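Local coordinates for Tas1 (Pseudomonas aeruginosa, PDB 6OX6), which acts as a type VI secreted toxin that pyrophosphorylates adenosine nucleotides to (p)ppApp, depleting ADP and ATP in competitor cells, at residues A265-L270 with N310-E315; A272-R277 with V319-A324; L343-V348 with P367-A372; M378-L383 with T387-A392. One frame throughout, in Å; residues are numbered along the deposited sequence.

Contact 1 (A265-L270 with N310-E315)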
loop_
_atom_site.group_PDB
_atom_site.type_symbol
_atom_site.label_atom_id
_atom_site.label_comp_id
_atom_site.label_asym_id
_atom_site.label_seq_id
_atom_site.Cartn_x
_atom_site.Cartn_y
_atom_site.Cartn_z
ATOM N N ALA A 265 -5.524 -12.965 -15.068
ATOM C CA ALA A 265 -4.937 -13.536 -16.275
ATOM C C ALA A 265 -3.500 -13.052 -16.469
ATOM O O ALA A 265 -2.588 -13.857 -16.698
ATOM C CB ALA A 265 -5.807 -13.209 -17.494
ATOM N N VAL A 266 -3.266 -11.738 -16.348
ATOM C CA VAL A 266 -1.905 -11.234 -16.529
ATOM C C VAL A 266 -1.002 -11.688 -15.383
ATOM O O VAL A 266 0.174 -12.014 -15.590
ATOM C CB VAL A 266 -1.914 -9.702 -16.694
ATOM C CG1 VAL A 266 -2.764 -9.069 -15.636
ATOM C CG2 VAL A 266 -0.502 -9.129 -16.603
ATOM N N ALA A 267 -1.531 -11.724 -14.158
ATOM C CA ALA A 267 -0.726 -12.213 -13.046
ATOM C C ALA A 267 -0.226 -13.634 -13.306
ATOM O O ALA A 267 0.973 -13.917 -13.157
ATOM C CB ALA A 267 -1.526 -12.141 -11.740
ATOM N N ASP A 268 -1.116 -14.549 -13.711
ATOM C CA ASP A 268 -0.635 -15.925 -13.834
ATOM C C ASP A 268 0.258 -16.111 -15.051
ATOM O O ASP A 268 1.191 -16.925 -15.002
ATOM C CB ASP A 268 -1.768 -16.937 -13.839
ATOM C CG ASP A 268 -1.369 -18.221 -13.113
ATOM O OD1 ASP A 268 -2.022 -19.265 -13.326
ATOM O OD2 ASP A 268 -0.378 -18.186 -12.332
ATOM N N GLY A 269 0.035 -15.338 -16.113
ATOM C CA GLY A 269 1.016 -15.245 -17.174
ATOM C C GLY A 269 2.390 -14.937 -16.620
ATOM O O GLY A 269 3.311 -15.755 -16.721
ATOM N N LEU A 270 2.535 -13.767 -15.995
ATOM C CA LEU A 270 3.850 -13.367 -15.510
ATOM C C LEU A 270 4.365 -14.301 -14.429
ATOM O O LEU A 270 5.581 -14.525 -14.339
ATOM C CB LEU A 270 3.814 -11.945 -14.984
ATOM C CG LEU A 270 3.339 -10.940 -16.011
ATOM C CD1 LEU A 270 2.705 -9.761 -15.311
ATOM C CD2 LEU A 270 4.538 -10.523 -16.807
ATOM N N ASN A 310 -4.427 -9.220 -6.502
ATOM C CA ASN A 310 -3.744 -10.483 -6.272
ATOM C C ASN A 310 -2.286 -10.206 -5.933
ATOM O O ASN A 310 -1.843 -9.057 -5.863
ATOM C CB ASN A 310 -3.883 -11.443 -7.460
ATOM C CG ASN A 310 -3.421 -10.840 -8.755
ATOM O OD1 ASN A 310 -2.293 -10.346 -8.857
ATOM N ND2 ASN A 310 -4.260 -10.948 -9.791
ATOM N N THR A 311 -1.554 -11.270 -5.673
ATOM C CA THR A 311 -0.151 -11.200 -5.306
ATOM C C THR A 311 0.626 -12.159 -6.193
ATOM O O THR A 311 0.216 -13.313 -6.378
ATOM C CB THR A 311 0.074 -11.574 -3.811
ATOM O OG1 THR A 311 -0.752 -10.762 -2.963
ATOM C CG2 THR A 311 1.522 -11.365 -3.410
ATOM N N ILE A 312 1.753 -11.695 -6.719
ATOM C CA ILE A 312 2.674 -12.553 -7.444
ATOM C C ILE A 312 3.866 -12.847 -6.543
ATOM O O ILE A 312 4.534 -11.932 -6.045
ATOM C CB ILE A 312 3.112 -11.917 -8.765
ATOM C CG1 ILE A 312 1.891 -11.660 -9.655
ATOM C CG2 ILE A 312 4.128 -12.792 -9.444
ATOM C CD1 ILE A 312 2.206 -10.899 -10.942
ATOM N N ILE A 313 4.119 -14.122 -6.301
ATOM C CA ILE A 313 5.230 -14.540 -5.451
ATOM C C ILE A 313 6.268 -15.158 -6.366
ATOM O O ILE A 313 5.986 -16.151 -7.046
ATOM C CB ILE A 313 4.785 -15.527 -4.356
ATOM C CG1 ILE A 313 3.724 -14.890 -3.453
ATOM C CG2 ILE A 313 5.973 -16.028 -3.525
ATOM C CD1 ILE A 313 2.307 -15.286 -3.832
ATOM N N VAL A 314 7.455 -14.553 -6.415
ATOM C CA VAL A 314 8.563 -15.072 -7.207
ATOM C C VAL A 314 9.819 -14.954 -6.363
ATOM O O VAL A 314 9.840 -14.266 -5.343
ATOM C CB VAL A 314 8.725 -14.328 -8.554
ATOM C CG1 VAL A 314 7.598 -14.715 -9.529
ATOM C CG2 VAL A 314 8.735 -12.813 -8.337
ATOM N N GLU A 315 10.877 -15.634 -6.792
ATOM C CA GLU A 315 12.133 -15.548 -6.064
ATOM C C GLU A 315 12.678 -14.123 -6.105
ATOM O O GLU A 315 12.297 -13.307 -6.953
ATOM C CB GLU A 315 13.145 -16.536 -6.632
ATOM C CG GLU A 315 12.685 -17.963 -6.473
ATOM C CD GLU A 315 12.573 -18.384 -4.998
ATOM O OE1 GLU A 315 13.274 -17.800 -4.131
ATOM O OE2 GLU A 315 11.773 -19.301 -4.708
#

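Contact 2 (A272-R277 with V319-A324)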
loop_
_atom_site.group_PDB
_atom_site.type_symbol
_atom_site.label_atom_id
_atom_site.label_comp_id
_atom_site.label_asym_id
_atom_site.label_seq_id
_atom_site.Cartn_x
_atom_site.Cartn_y
_atom_site.Cartn_z
ATOM N N ALA A 272 3.768 -17.643 -14.036
ATOM C CA ALA A 272 4.239 -18.864 -14.678
ATOM C C ALA A 272 5.427 -18.628 -15.610
ATOM O O ALA A 272 6.102 -19.594 -15.966
ATOM C CB ALA A 272 3.084 -19.520 -15.424
ATOM N N LYS A 273 5.713 -17.376 -15.975
ATOM C CA LYS A 273 6.884 -17.052 -16.791
ATOM C C LYS A 273 8.192 -17.196 -16.017
ATOM O O LYS A 273 9.193 -17.675 -16.566
ATOM C CB LYS A 273 6.758 -15.622 -17.320
ATOM C CG LYS A 273 6.417 -15.500 -18.791
ATOM C CD LYS A 273 7.041 -14.246 -19.391
ATOM C CE LYS A 273 8.567 -14.376 -19.471
ATOM N NZ LYS A 273 9.277 -13.157 -19.965
ATOM N N HIS A 274 8.224 -16.759 -14.751
ATOM C CA HIS A 274 9.466 -16.678 -13.992
ATOM C C HIS A 274 9.531 -17.684 -12.859
ATOM O O HIS A 274 10.341 -17.518 -11.937
ATOM C CB HIS A 274 9.663 -15.278 -13.425
ATOM C CG HIS A 274 9.492 -14.202 -14.436
ATOM N ND1 HIS A 274 10.561 -13.587 -15.047
ATOM C CD2 HIS A 274 8.378 -13.634 -14.955
ATOM C CE1 HIS A 274 10.112 -12.670 -15.884
ATOM N NE2 HIS A 274 8.791 -12.680 -15.849
ATOM N N GLY A 275 8.682 -18.704 -12.898
ATOM C CA GLY A 275 8.771 -19.779 -11.934
ATOM C C GLY A 275 8.093 -19.494 -10.619
ATOM O O GLY A 275 8.518 -20.020 -9.589
ATOM N N GLY A 276 7.039 -18.684 -10.624
ATOM C CA GLY A 276 6.400 -18.296 -9.388
ATOM C C GLY A 276 4.946 -18.684 -9.258
ATOM O O GLY A 276 4.447 -19.547 -9.985
ATOM N N ARG A 277 4.271 -18.091 -8.283
ATOM C CA ARG A 277 2.872 -18.405 -8.044
ATOM C C ARG A 277 2.038 -17.147 -7.893
ATOM O O ARG A 277 2.561 -16.065 -7.626
ATOM C CB ARG A 277 2.727 -19.283 -6.799
ATOM C CG ARG A 277 1.326 -19.295 -6.207
ATOM C CD ARG A 277 1.361 -19.573 -4.714
ATOM N NE ARG A 277 1.383 -21.005 -4.425
ATOM C CZ ARG A 277 0.639 -21.591 -3.494
ATOM N NH1 ARG A 277 0.724 -22.901 -3.299
ATOM N NH2 ARG A 277 -0.194 -20.869 -2.755
ATOM N N VAL A 319 11.795 -10.434 -8.680
ATOM C CA VAL A 319 10.794 -9.429 -8.318
ATOM C C VAL A 319 10.880 -8.222 -9.244
ATOM O O VAL A 319 9.865 -7.711 -9.730
ATOM C CB VAL A 319 10.961 -8.996 -6.854
ATOM C CG1 VAL A 319 9.985 -7.890 -6.569
ATOM C CG2 VAL A 319 10.720 -10.171 -5.896
ATOM N N ASN A 320 12.110 -7.757 -9.444
ATOM C CA ASN A 320 12.384 -6.608 -10.289
ATOM C C ASN A 320 11.966 -6.867 -11.726
ATOM O O ASN A 320 11.386 -5.996 -12.375
ATOM C CB ASN A 320 13.868 -6.240 -10.231
ATOM C CG ASN A 320 14.301 -5.785 -8.852
ATOM O OD1 ASN A 320 13.503 -5.249 -8.083
ATOM N ND2 ASN A 320 15.573 -5.995 -8.531
ATOM N N THR A 321 12.258 -8.063 -12.226
ATOM C CA THR A 321 11.877 -8.384 -13.603
ATOM C C THR A 321 10.370 -8.291 -13.773
ATOM O O THR A 321 9.879 -7.667 -14.721
ATOM C CB THR A 321 12.376 -9.772 -13.990
ATOM O OG1 THR A 321 13.768 -9.870 -13.683
ATOM C CG2 THR A 321 12.180 -10.004 -15.469
ATOM N N VAL A 322 9.620 -8.874 -12.821
ATOM C CA VAL A 322 8.158 -8.802 -12.843
ATOM C C VAL A 322 7.669 -7.361 -12.743
ATOM O O VAL A 322 6.691 -6.982 -13.403
ATOM C CB VAL A 322 7.558 -9.657 -11.714
ATOM C CG1 VAL A 322 6.042 -9.552 -11.757
ATOM C CG2 VAL A 322 8.018 -11.100 -11.843
ATOM N N ALA A 323 8.307 -6.549 -11.888
ATOM C CA ALA A 323 7.958 -5.132 -11.792
ATOM C C ALA A 323 8.009 -4.447 -13.157
ATOM O O ALA A 323 7.079 -3.722 -13.543
ATOM C CB ALA A 323 8.901 -4.431 -10.815
ATOM N N ALA A 324 9.110 -4.647 -13.885
ATOM C CA ALA A 324 9.266 -4.048 -15.213
ATOM C C ALA A 324 8.184 -4.533 -16.171
ATOM O O ALA A 324 7.725 -3.783 -17.042
ATOM C CB ALA A 324 10.645 -4.384 -15.772
#

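Contact 3 (L343-V348 with P367-A372)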
loop_
_atom_site.group_PDB
_atom_site.type_symbol
_atom_site.label_atom_id
_atom_site.label_comp_id
_atom_site.label_asym_id
_atom_site.label_seq_id
_atom_site.Cartn_x
_atom_site.Cartn_y
_atom_site.Cartn_z
ATOM N N LEU A 343 9.471 1.980 7.815
ATOM C CA LEU A 343 9.381 0.648 8.387
ATOM C C LEU A 343 10.284 -0.374 7.695
ATOM O O LEU A 343 10.274 -1.534 8.092
ATOM C CB LEU A 343 7.932 0.159 8.338
ATOM C CG LEU A 343 6.861 1.082 8.962
ATOM C CD1 LEU A 343 5.505 0.315 9.039
ATOM C CD2 LEU A 343 7.240 1.616 10.299
ATOM N N GLY A 344 11.050 0.014 6.681
ATOM C CA GLY A 344 12.053 -0.881 6.114
ATOM C C GLY A 344 11.519 -2.030 5.290
ATOM O O GLY A 344 12.277 -2.954 4.962
ATOM N N TYR A 345 10.251 -1.984 4.902
ATOM C CA TYR A 345 9.686 -3.035 4.078
ATOM C C TYR A 345 10.226 -2.918 2.646
ATOM O O TYR A 345 10.703 -1.860 2.224
ATOM C CB TYR A 345 8.150 -2.940 4.119
ATOM C CG TYR A 345 7.400 -4.005 3.326
ATOM C CD1 TYR A 345 6.583 -3.648 2.264
ATOM C CD2 TYR A 345 7.528 -5.354 3.636
ATOM C CE1 TYR A 345 5.895 -4.616 1.522
ATOM C CE2 TYR A 345 6.847 -6.328 2.918
ATOM C CZ TYR A 345 6.027 -5.942 1.867
ATOM O OH TYR A 345 5.352 -6.874 1.130
ATOM N N SER A 346 10.208 -4.037 1.912
ATOM C CA SER A 346 10.527 -4.006 0.485
ATOM C C SER A 346 9.556 -4.896 -0.277
ATOM O O SER A 346 9.026 -5.865 0.263
ATOM C CB SER A 346 11.983 -4.436 0.190
ATOM O OG SER A 346 12.291 -5.667 0.821
ATOM N N GLY A 347 9.311 -4.548 -1.531
ATOM C CA GLY A 347 8.297 -5.218 -2.321
ATOM C C GLY A 347 7.837 -4.314 -3.448
ATOM O O GLY A 347 8.309 -3.193 -3.611
ATOM N N VAL A 348 6.891 -4.825 -4.227
ATOM C CA VAL A 348 6.353 -4.096 -5.370
ATOM C C VAL A 348 4.853 -4.024 -5.226
ATOM O O VAL A 348 4.211 -5.012 -4.851
ATOM C CB VAL A 348 6.711 -4.764 -6.713
ATOM C CG1 VAL A 348 5.969 -4.078 -7.887
ATOM C CG2 VAL A 348 8.187 -4.742 -6.900
ATOM N N PRO A 367 9.241 -14.905 -1.344
ATOM C CA PRO A 367 8.756 -15.679 -0.190
ATOM C C PRO A 367 9.357 -15.212 1.128
ATOM O O PRO A 367 8.664 -15.227 2.156
ATOM C CB PRO A 367 9.171 -17.124 -0.525
ATOM C CG PRO A 367 9.411 -17.137 -2.016
ATOM C CD PRO A 367 9.914 -15.759 -2.343
ATOM N N GLU A 368 10.613 -14.770 1.124
ATOM C CA GLU A 368 11.247 -14.356 2.370
ATOM C C GLU A 368 10.549 -13.139 2.960
ATOM O O GLU A 368 10.317 -13.067 4.174
ATOM C CB GLU A 368 12.735 -14.063 2.141
ATOM C CG GLU A 368 13.566 -15.300 1.816
ATOM C CD GLU A 368 13.266 -15.900 0.427
ATOM O OE1 GLU A 368 12.608 -15.223 -0.398
ATOM O OE2 GLU A 368 13.680 -17.056 0.163
HETATM N N MSE A 369 10.216 -12.178 2.106
HETATM C CA MSE A 369 9.563 -10.957 2.547
HETATM C C MSE A 369 8.179 -11.218 3.069
HETATM O O MSE A 369 7.768 -10.593 4.070
HETATM C CB MSE A 369 9.480 -9.984 1.376
HETATM C CG MSE A 369 10.823 -9.303 1.137
HETATM SE SE MSE A 369 11.525 -8.617 2.845
HETATM C CE MSE A 369 10.006 -7.456 3.320
ATOM N N ILE A 370 7.449 -12.120 2.422
ATOM C CA ILE A 370 6.082 -12.444 2.831
ATOM C C ILE A 370 6.087 -13.213 4.145
ATOM O O ILE A 370 5.276 -12.951 5.041
ATOM C CB ILE A 370 5.369 -13.226 1.722
ATOM C CG1 ILE A 370 4.979 -12.249 0.598
ATOM C CG2 ILE A 370 4.120 -13.962 2.324
ATOM C CD1 ILE A 370 4.753 -12.896 -0.740
ATOM N N TYR A 371 6.989 -14.182 4.274
ATOM C CA TYR A 371 7.207 -14.840 5.552
ATOM C C TYR A 371 7.419 -13.817 6.656
ATOM O O TYR A 371 6.826 -13.904 7.738
ATOM C CB TYR A 371 8.424 -15.763 5.446
ATOM C CG TYR A 371 8.747 -16.481 6.715
ATOM C CD1 TYR A 371 9.852 -16.128 7.483
ATOM C CD2 TYR A 371 7.948 -17.520 7.155
ATOM C CE1 TYR A 371 10.148 -16.805 8.663
ATOM C CE2 TYR A 371 8.219 -18.192 8.321
ATOM C CZ TYR A 371 9.320 -17.827 9.069
ATOM O OH TYR A 371 9.573 -18.513 10.228
ATOM N N ALA A 372 8.253 -12.822 6.378
ATOM C CA ALA A 372 8.610 -11.848 7.396
ATOM C C ALA A 372 7.419 -10.989 7.779
ATOM O O ALA A 372 7.192 -10.727 8.968
ATOM C CB ALA A 372 9.755 -10.978 6.888
#

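Contact 4 (M378-L383 with T387-A392)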
loop_
_atom_site.group_PDB
_atom_site.type_symbol
_atom_site.label_atom_id
_atom_site.label_comp_id
_atom_site.label_asym_id
_atom_site.label_seq_id
_atom_site.Cartn_x
_atom_site.Cartn_y
_atom_site.Cartn_z
HETATM N N MSE A 378 -1.395 -16.457 7.113
HETATM C CA MSE A 378 -1.400 -15.686 5.880
HETATM C C MSE A 378 -0.311 -16.096 4.930
HETATM O O MSE A 378 -0.568 -16.224 3.713
HETATM C CB MSE A 378 -1.231 -14.208 6.219
HETATM C CG MSE A 378 -2.577 -13.493 6.231
HETATM SE SE MSE A 378 -3.549 -13.892 4.564
HETATM C CE MSE A 378 -2.058 -13.622 3.305
ATOM N N ALA A 379 0.894 -16.305 5.446
ATOM C CA ALA A 379 2.020 -16.679 4.628
ATOM C C ALA A 379 1.807 -18.068 4.064
ATOM O O ALA A 379 2.177 -18.334 2.914
ATOM C CB ALA A 379 3.279 -16.579 5.477
ATOM N N ARG A 380 1.151 -18.947 4.830
ATOM C CA ARG A 380 0.905 -20.287 4.305
ATOM C C ARG A 380 -0.031 -20.238 3.109
ATOM O O ARG A 380 0.149 -20.995 2.152
ATOM C CB ARG A 380 0.328 -21.217 5.372
ATOM C CG ARG A 380 1.336 -21.682 6.402
ATOM C CD ARG A 380 0.737 -22.765 7.292
ATOM N NE ARG A 380 1.753 -23.315 8.171
ATOM C CZ ARG A 380 2.595 -24.278 7.815
ATOM N NH1 ARG A 380 2.528 -24.801 6.591
ATOM N NH2 ARG A 380 3.508 -24.709 8.677
ATOM N N ILE A 381 -1.034 -19.366 3.145
ATOM C CA ILE A 381 -1.923 -19.237 1.996
ATOM C C ILE A 381 -1.178 -18.631 0.811
ATOM O O ILE A 381 -1.278 -19.125 -0.320
ATOM C CB ILE A 381 -3.153 -18.400 2.359
ATOM C CG1 ILE A 381 -3.923 -19.034 3.512
ATOM C CG2 ILE A 381 -4.042 -18.203 1.143
ATOM C CD1 ILE A 381 -5.113 -18.214 3.943
ATOM N N LEU A 382 -0.430 -17.545 1.044
ATOM C CA LEU A 382 0.259 -16.882 -0.067
ATOM C C LEU A 382 1.316 -17.782 -0.697
ATOM O O LEU A 382 1.454 -17.820 -1.922
ATOM C CB LEU A 382 0.911 -15.593 0.404
ATOM C CG LEU A 382 -0.047 -14.511 0.867
ATOM C CD1 LEU A 382 0.702 -13.259 1.318
ATOM C CD2 LEU A 382 -1.004 -14.194 -0.271
ATOM N N LEU A 383 2.128 -18.452 0.129
ATOM C CA LEU A 383 3.260 -19.224 -0.372
ATOM C C LEU A 383 2.918 -20.671 -0.659
ATOM O O LEU A 383 3.682 -21.348 -1.359
ATOM C CB LEU A 383 4.419 -19.212 0.632
ATOM C CG LEU A 383 4.861 -17.852 1.179
ATOM C CD1 LEU A 383 6.065 -18.059 2.095
ATOM C CD2 LEU A 383 5.208 -16.889 0.059
ATOM N N THR A 387 6.330 -24.163 0.308
ATOM C CA THR A 387 7.229 -23.015 0.316
ATOM C C THR A 387 7.331 -22.424 1.717
ATOM O O THR A 387 8.430 -22.087 2.169
ATOM C CB THR A 387 6.778 -21.948 -0.685
ATOM O OG1 THR A 387 6.873 -22.469 -2.015
ATOM C CG2 THR A 387 7.662 -20.701 -0.568
ATOM N N TYR A 388 6.198 -22.291 2.424
ATOM C CA TYR A 388 6.250 -21.747 3.781
ATOM C C TYR A 388 7.249 -22.522 4.619
ATOM O O TYR A 388 8.131 -21.941 5.258
ATOM C CB TYR A 388 4.882 -21.776 4.470
ATOM C CG TYR A 388 4.978 -21.260 5.893
ATOM C CD1 TYR A 388 4.735 -19.932 6.181
ATOM C CD2 TYR A 388 5.362 -22.090 6.946
ATOM C CE1 TYR A 388 4.851 -19.437 7.478
ATOM C CE2 TYR A 388 5.484 -21.600 8.244
ATOM C CZ TYR A 388 5.218 -20.273 8.507
ATOM O OH TYR A 388 5.323 -19.770 9.793
ATOM N N ASP A 389 7.121 -23.847 4.623
ATOM C CA ASP A 389 7.970 -24.652 5.488
ATOM C C ASP A 389 9.434 -24.547 5.077
ATOM O O ASP A 389 10.318 -24.470 5.935
ATOM C CB ASP A 389 7.488 -26.105 5.486
ATOM C CG ASP A 389 6.115 -26.264 6.148
ATOM O OD1 ASP A 389 5.811 -25.441 7.052
ATOM O OD2 ASP A 389 5.352 -27.199 5.773
ATOM N N ALA A 390 9.709 -24.520 3.768
ATOM C CA ALA A 390 11.081 -24.326 3.306
ATOM C C ALA A 390 11.641 -22.988 3.775
ATOM O O ALA A 390 12.779 -22.916 4.260
ATOM C CB ALA A 390 11.148 -24.421 1.782
ATOM N N VAL A 391 10.855 -21.917 3.646
ATOM C CA VAL A 391 11.352 -20.598 4.018
ATOM C C VAL A 391 11.579 -20.515 5.521
ATOM O O VAL A 391 12.594 -19.980 5.979
ATOM C CB VAL A 391 10.387 -19.511 3.518
ATOM C CG1 VAL A 391 10.702 -18.172 4.169
ATOM C CG2 VAL A 391 10.482 -19.397 2.002
ATOM N N ALA A 392 10.652 -21.063 6.312
ATOM C CA ALA A 392 10.766 -20.987 7.767
ATOM C C ALA A 392 11.990 -21.739 8.286
ATOM O O ALA A 392 12.602 -21.317 9.271
ATOM C CB ALA A 392 9.492 -21.530 8.418
HETATM O O HOH W 1 4.043 -23.761 -1.576
#

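Contact 1 (A265-L270 with N310-E315)
A267 is the first residue of the helical segment to meet the strand, its methyl aimed at the space between the two inward-facing side chains N310 and I312. At one end CB lies almost equally far from the two ends of the asparagine amide, 3.5 Å from N310 OD1 and 3.6 Å from N310 ND2. The amide reaches this place because N310 CG stands between the backbone N and the carbonyl carbon (chi1 55°). ND2 is turned to the helix just upstream, where it bonds D264 OD1, while OD1 is buried with no polar partner in the model. At the other end I312 puts its long branch against the helix backbone: CD1 is 3.8 Å from A267 CA and 4.0 Å from A267 CB. Alanine suits this point, since a short side chain lets the two backbones come close, with 6.6 Å between A267 CA and I312 CA.

The packing is that of an alpha/beta layer, helix 256-273 lying on the mixed sheet. Locally, the axes of 265-270 and 310-313 run almost parallel, 8.9 Å apart at an angle of 5°. One turn further on, L270 continues the greasy ridge more loosely, L270 CB lying 4.5 Å from I312 CD1. The leucine also packs on E325 and L326 of helix 319-328, and so fills the seam where two helices meet over the same sheet.

Contact 2 (A272-R277 with V319-A324)
The imidazole of H274 carries the whole contact, laid against two neighbours on helix 319-328, the partly exposed T321 and the buried V322. H274 sits just past the end of helix 256-273, and its CA lies 8.1 Å from V322 CA, a gap that a flat ring of this size can fill. With chi1 at -50°, CG stands beside the backbone N and anti to the carbonyl carbon, which sends the ring across to the other helix.

T321 meets the ring with its methyl: T321 CG2 is 3.4 Å from H274 CE1, approaching at a slant. The same methyl is 4.0 Å from H274 ND1. Threonine is apt here because one of its two branches is a methyl, and it is this branch, CG2, placed anti to the backbone N, and not the hydroxyl, that touches the ring.

V322 takes a different place. Its CG2 lies over one face of the imidazole, toward the rim, 4.0 Å from H274 CD2, and the two side chains run antiparallel alongside each other. Buried V322 also packs on V314 and I312, so its beta-branched end links the histidine to the core above the sheet.

No hydrogen bond joins the two segments. H274 NE2 makes a weak one to E325, one turn beyond T321, which may help fix the ring's rotation while carbon contacts supply the fit; the ring's carbon atoms CD2 and CE1 thus meet aliphatic methyls, while NE2 is turned to an acid.

Contact 3 (L343-V348 with P367-A372)
The selenomethionine M369 lays its terminal methyl obliquely against the ring of Y345, with M369 CE 3.3 Å from Y345 CD2 and 3.4 Å from Y345 CE2. Bends at both chi2 (-49°) and chi3 (-58°) fold the M369 chain so that CE turns to the tyrosine ring, and CE comes within 3.6 Å of S346 O as well. A long, flexible and unbranched side chain, here with selenium standing in for the sulfur of methionine, can fit against both the ring and this carbonyl oxygen.

S346 borders the heavy atom, its OG lying 3.7 Å from M369 SE. That hydroxyl is held by R434 of helix 419-435, and S346 O is bonded by N365, so the polar atoms next to the selenoether have partners beyond it.

The contact therefore joins the start of interior strand 347-353 to the first turn of helix 367-373, which starts just after strand 359-365. Y430 also meets both Y345 and M369, and R60 of the immunity protein Pa14_01140 packs on Y345, placing this spot beside the interface with the inhibitor. A bound acetate, probably from the crystallisation liquor, also lies close to the tyrosine. Chemically, the link is dispersive: it defines the shape of the junction, whereas directional bonds to R434 and N365 probably help set the position of the loop.

Contact 4 (M378-L383 with T387-A392)
Charge pairing joins R380 to D389 at the outer rim of the corner between two successive helices. R380 NH2 donates to D389 OD1 at 2.9 Å, using the syn lone pair of the carboxylate, but the bond is bent (131° at the hydrogen) and the oxygen sits 31° out of the guanidinium plane. The arginine has further holds, since its NE pairs with E376 and its NH1 bonds N385, so three different side chains fix the rotation of the guanidinium.

Aromatic contacts lie beneath this. The R380 chain, extended from CG to NE, runs across Y388: CG makes a CH-pi contact 4.0 Å from the ring centroid, and Y388 CD2 lies under the centre of the guanidinium, 3.6 Å from R380 CZ. A tyrosine ring is large enough to support both parts of the arginine. Its edge receives A379, whose CB is 3.7 Å from Y388 CD1; a small residue there lets the ring come close to the helix. Y388 also meets Y371 edge-to-face.

Apolar packing follows at L383 and T387, which cross at about a right angle, with L383 CB 3.8 Å from T387 CG2; the leucine's CD1 leans over the start of helix 385-393.

A separate polar link is made by T387 N, which bonds a water at 3.0 Å.

The local axes of 378-383 and 387-392 make an angle of 118°, a sharp corner with carbon contacts of L383 at one end and a salt bridge at the other; stacking over Y388 probably strengthens the salt bridge by shielding one face of the guanidinium.

Contacts 1 and 2 are neighbours, their centres about 7 Å apart: both use helix 256-273, and they alternate along the chain, so strand 308-313 and the following helix 319-328 are fastened to the same helix. Contact 3 comes later, its centre about 16 Å from both, and reaches the same mixed sheet through strand 347-353. Contact 4, its centre about 13 Å from that of contact 3, joins two helices that follow helix 367-373. I313 bridges these parts, touching P367 and I370 as well as L382 and L383. The sheet thus unites the layer of helices 256-273 and 319-328 with the C-terminal helices of the toxin domain.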